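Local coordinates for protein hemolysin BL lytic component L1 (Bacillus cereus, PDB 7NMQ) that probably acts as one of the lytic components of the tripartite haemolysin BL enterotoxin, an alpha-helical pore-forming toxin that lyses host cells, at residues F91-V102 with F333-K344. Numbering follows the deposited sequence. Where two conformers were deposited one is given.
Sequences FQNYYDTLVETV and FSLIPDDLKAAK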
# COMPACT_ATOMS: atom_id res chain seq x y z
N PHE A 91 13.38 17.57 -15.38
CA PHE A 91 14.80 17.20 -15.64
C PHE A 91 14.99 17.02 -17.15
O PHE A 91 15.92 17.59 -17.75
CB PHE A 91 15.19 15.95 -14.88
CG PHE A 91 16.66 15.69 -14.96
CD1 PHE A 91 17.20 15.04 -16.04
CD2 PHE A 91 17.53 16.31 -14.07
CE1 PHE A 91 18.58 14.89 -16.15
CE2 PHE A 91 18.89 16.14 -14.16
CZ PHE A 91 19.42 15.44 -15.21
N GLN A 92 14.05 16.30 -17.80
CA GLN A 92 14.20 16.01 -19.25
C GLN A 92 14.15 17.33 -20.01
O GLN A 92 14.85 17.48 -21.02
CB GLN A 92 13.13 15.08 -19.78
CG GLN A 92 13.13 13.71 -19.14
CD GLN A 92 14.38 12.92 -19.40
OE1 GLN A 92 15.02 13.09 -20.44
NE2 GLN A 92 14.71 12.03 -18.46
N ASN A 93 13.27 18.23 -19.58
CA ASN A 93 13.09 19.51 -20.28
C ASN A 93 14.26 20.48 -20.00
O ASN A 93 14.48 21.36 -20.85
CB ASN A 93 11.76 20.13 -19.89
CG ASN A 93 11.47 21.27 -20.82
OD1 ASN A 93 11.59 21.14 -22.05
ND2 ASN A 93 11.13 22.39 -20.25
N TYR A 94 14.93 20.36 -18.87
CA TYR A 94 16.09 21.24 -18.53
C TYR A 94 17.35 20.67 -19.20
O TYR A 94 18.31 21.43 -19.35
CB TYR A 94 16.29 21.38 -17.02
CG TYR A 94 15.52 22.47 -16.32
CD1 TYR A 94 14.15 22.54 -16.38
CD2 TYR A 94 16.16 23.49 -15.66
CE1 TYR A 94 13.42 23.54 -15.75
CE2 TYR A 94 15.45 24.50 -15.03
CZ TYR A 94 14.08 24.54 -15.06
OH TYR A 94 13.41 25.56 -14.43
N TYR A 95 17.39 19.40 -19.54
CA TYR A 95 18.64 18.69 -19.86
C TYR A 95 19.40 19.43 -20.96
O TYR A 95 20.62 19.67 -20.82
CB TYR A 95 18.33 17.25 -20.30
CG TYR A 95 19.55 16.48 -20.74
CD1 TYR A 95 20.44 15.94 -19.83
CD2 TYR A 95 19.87 16.37 -22.08
CE1 TYR A 95 21.54 15.20 -20.24
CE2 TYR A 95 20.97 15.63 -22.51
CZ TYR A 95 21.83 15.07 -21.59
OH TYR A 95 22.92 14.39 -22.07
N ASP A 96 18.75 19.73 -22.07
CA ASP A 96 19.53 20.34 -23.19
C ASP A 96 20.16 21.70 -22.78
O ASP A 96 21.30 22.00 -23.21
CB ASP A 96 18.69 20.51 -24.44
CG ASP A 96 18.43 19.23 -25.21
OD1 ASP A 96 19.15 18.23 -24.97
OD2 ASP A 96 17.49 19.25 -26.05
N THR A 97 19.45 22.51 -22.00
CA THR A 97 19.95 23.80 -21.50
C THR A 97 21.14 23.54 -20.57
O THR A 97 22.14 24.29 -20.64
CB THR A 97 18.89 24.63 -20.78
OG1 THR A 97 17.83 24.83 -21.71
CG2 THR A 97 19.41 25.94 -20.25
N LEU A 98 21.02 22.58 -19.66
CA LEU A 98 22.15 22.32 -18.74
C LEU A 98 23.37 21.91 -19.56
O LEU A 98 24.47 22.39 -19.28
CB LEU A 98 21.78 21.25 -17.72
CG LEU A 98 20.56 21.56 -16.85
CD1 LEU A 98 20.12 20.37 -16.01
CD2 LEU A 98 20.80 22.77 -16.01
N VAL A 99 23.22 21.01 -20.51
CA VAL A 99 24.37 20.60 -21.36
C VAL A 99 24.93 21.83 -22.11
O VAL A 99 26.17 21.95 -22.19
CB VAL A 99 23.98 19.43 -22.29
CG1 VAL A 99 25.07 19.15 -23.32
CG2 VAL A 99 23.70 18.18 -21.46
N GLU A 100 24.06 22.68 -22.65
CA GLU A 100 24.42 23.90 -23.42
C GLU A 100 25.25 24.82 -22.51
O GLU A 100 26.27 25.35 -22.94
CB GLU A 100 23.15 24.60 -23.92
CG GLU A 100 23.39 25.93 -24.61
CD GLU A 100 22.09 26.70 -24.88
OE1 GLU A 100 20.97 26.21 -24.47
OE2 GLU A 100 22.18 27.83 -25.44
N THR A 101 24.81 25.03 -21.28
CA THR A 101 25.51 25.95 -20.38
C THR A 101 26.91 25.40 -20.09
O THR A 101 27.83 26.21 -19.92
CB THR A 101 24.76 26.24 -19.09
OG1 THR A 101 24.61 25.02 -18.35
CG2 THR A 101 23.43 26.92 -19.35
N VAL A 102 27.09 24.10 -20.03
CA VAL A 102 28.45 23.54 -19.86
C VAL A 102 29.27 23.84 -21.12
O VAL A 102 30.43 24.31 -21.02
CB VAL A 102 28.43 22.04 -19.53
CG1 VAL A 102 29.83 21.47 -19.60
CG2 VAL A 102 27.77 21.85 -18.18
N PHE A 333 34.65 20.99 -14.88
CA PHE A 333 33.37 21.58 -15.35
C PHE A 333 32.89 20.88 -16.62
O PHE A 333 31.72 20.54 -16.76
CB PHE A 333 33.56 23.08 -15.51
CG PHE A 333 32.30 23.82 -15.88
CD1 PHE A 333 31.42 24.25 -14.91
CD2 PHE A 333 32.06 24.16 -17.19
CE1 PHE A 333 30.25 24.91 -15.26
CE2 PHE A 333 30.89 24.82 -17.54
CZ PHE A 333 30.01 25.22 -16.57
N SER A 334 33.80 20.63 -17.55
CA SER A 334 33.48 19.97 -18.83
C SER A 334 32.98 18.54 -18.63
O SER A 334 32.42 17.95 -19.61
CB SER A 334 34.69 20.00 -19.74
OG SER A 334 35.66 19.02 -19.38
N LEU A 335 33.21 17.92 -17.48
CA LEU A 335 32.78 16.51 -17.22
C LEU A 335 31.37 16.45 -16.63
O LEU A 335 30.81 15.34 -16.56
CB LEU A 335 33.78 15.81 -16.31
CG LEU A 335 35.21 15.77 -16.87
CD1 LEU A 335 36.13 15.03 -15.91
CD2 LEU A 335 35.25 15.13 -18.26
N ILE A 336 30.80 17.57 -16.24
CA ILE A 336 29.44 17.57 -15.60
C ILE A 336 28.45 16.85 -16.51
O ILE A 336 27.57 16.13 -16.04
CB ILE A 336 29.01 19.00 -15.24
CG1 ILE A 336 29.84 19.54 -14.09
CG2 ILE A 336 27.53 19.07 -14.93
CD1 ILE A 336 29.71 21.05 -13.90
N PRO A 337 28.52 16.95 -17.85
CA PRO A 337 27.53 16.26 -18.67
C PRO A 337 27.50 14.74 -18.45
O PRO A 337 26.50 14.15 -18.78
CB PRO A 337 27.86 16.68 -20.10
CG PRO A 337 28.48 18.04 -19.91
CD PRO A 337 29.34 17.85 -18.67
N ASP A 338 28.59 14.10 -18.00
CA ASP A 338 28.53 12.65 -17.67
C ASP A 338 27.45 12.40 -16.61
O ASP A 338 26.67 11.45 -16.73
CB ASP A 338 29.87 12.10 -17.17
CG ASP A 338 31.00 12.06 -18.18
OD1 ASP A 338 30.70 11.92 -19.38
OD2 ASP A 338 32.18 12.15 -17.72
N ASP A 339 27.41 13.25 -15.60
CA ASP A 339 26.45 13.12 -14.48
C ASP A 339 25.06 13.50 -14.98
O ASP A 339 24.08 12.83 -14.58
CB ASP A 339 26.93 13.98 -13.31
CG ASP A 339 28.33 13.56 -12.84
OD1 ASP A 339 28.59 12.33 -12.75
OD2 ASP A 339 29.17 14.47 -12.61
N LEU A 340 24.95 14.49 -15.84
CA LEU A 340 23.64 14.86 -16.40
C LEU A 340 23.09 13.70 -17.23
O LEU A 340 21.88 13.45 -17.15
CB LEU A 340 23.71 16.14 -17.22
CG LEU A 340 24.17 17.38 -16.46
CD1 LEU A 340 24.43 18.53 -17.42
CD2 LEU A 340 23.18 17.80 -15.39
N LYS A 341 23.94 13.10 -18.06
CA LYS A 341 23.47 12.06 -19.00
C LYS A 341 23.05 10.82 -18.20
O LYS A 341 21.98 10.20 -18.52
CB LYS A 341 24.57 11.68 -19.98
CG LYS A 341 24.17 10.58 -20.96
CD LYS A 341 25.09 10.47 -22.12
CE LYS A 341 24.83 9.24 -22.96
NZ LYS A 341 26.07 8.73 -23.59
N ALA A 342 23.81 10.46 -17.18
CA ALA A 342 23.48 9.30 -16.33
C ALA A 342 22.12 9.55 -15.68
O ALA A 342 21.28 8.60 -15.62
CB ALA A 342 24.55 8.99 -15.31
N ALA A 343 21.91 10.74 -15.15
CA ALA A 343 20.64 11.08 -14.49
C ALA A 343 19.48 11.08 -15.49
O ALA A 343 18.37 10.65 -15.13
CB ALA A 343 20.80 12.39 -13.79
N LYS A 344 19.72 11.57 -16.70
CA LYS A 344 18.69 11.61 -17.75
C LYS A 344 18.14 10.20 -17.91
O LYS A 344 16.91 10.01 -17.89
CB LYS A 344 19.30 12.15 -19.04
CG LYS A 344 18.30 12.45 -20.15
CD LYS A 344 19.02 12.70 -21.45
CE LYS A 344 18.21 13.51 -22.43
NZ LYS A 344 16.95 12.81 -22.79
O HOH W 1 25.21 15.09 -21.11
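Gln92 and Lys344 exchange two hydrogen bonds through the two ends of one amide. In the lysine conformer given, one of two deposited, Lys344 NZ approaches Gln92 OE1 at 3.1 Å, nearly in line with the C=O, while Gln92 NE2 gives a hydrogen to Lys344 O at 3.0 Å, with that oxygen lying in the amide plane. Asp88, one turn earlier, also takes a hydrogen bond from NE2, and these two bonds from NE2 orient the amide.

In the same conformer the lysine chain runs extended across Tyr95, with CD 3.5 Å from the ring centroid and almost on the ring normal, a CH-pi contact; it bends only at the last torsion (chi4 -61°), which turns NZ to the glutamine. Val99 CG2 covers the opposite face near the rim, and the ring edge meets the backbone at Leu340 and Lys341. Beyond it, Tyr95 OH is bridged by a water to Pro337 O, 2.6 Å from OH to the water.

These helices, 45-103 and 330-357, run antiparallel (163°) with axes 9.0 Å apart, near one end of the elongated helical bundle of this ClyA-like toxin family.

Mostly apolar packing makes up the remainder. Leu340 CD1 sits 3.8 Å from Leu98 CB, and Phe91 CZ touches Ala343 CB at 3.6 Å; Phe91 also meets the ring of Trp347. Val102 is a knob among Phe333, Ser334, Ile336 and Pro337, its CG1 touching Pro337 CG at 3.7 Å, where the proline interrupts the helix's hydrogen bonding. Phe333 turns its edge to Val102 O and also packs on Leu110 of helix 107-154.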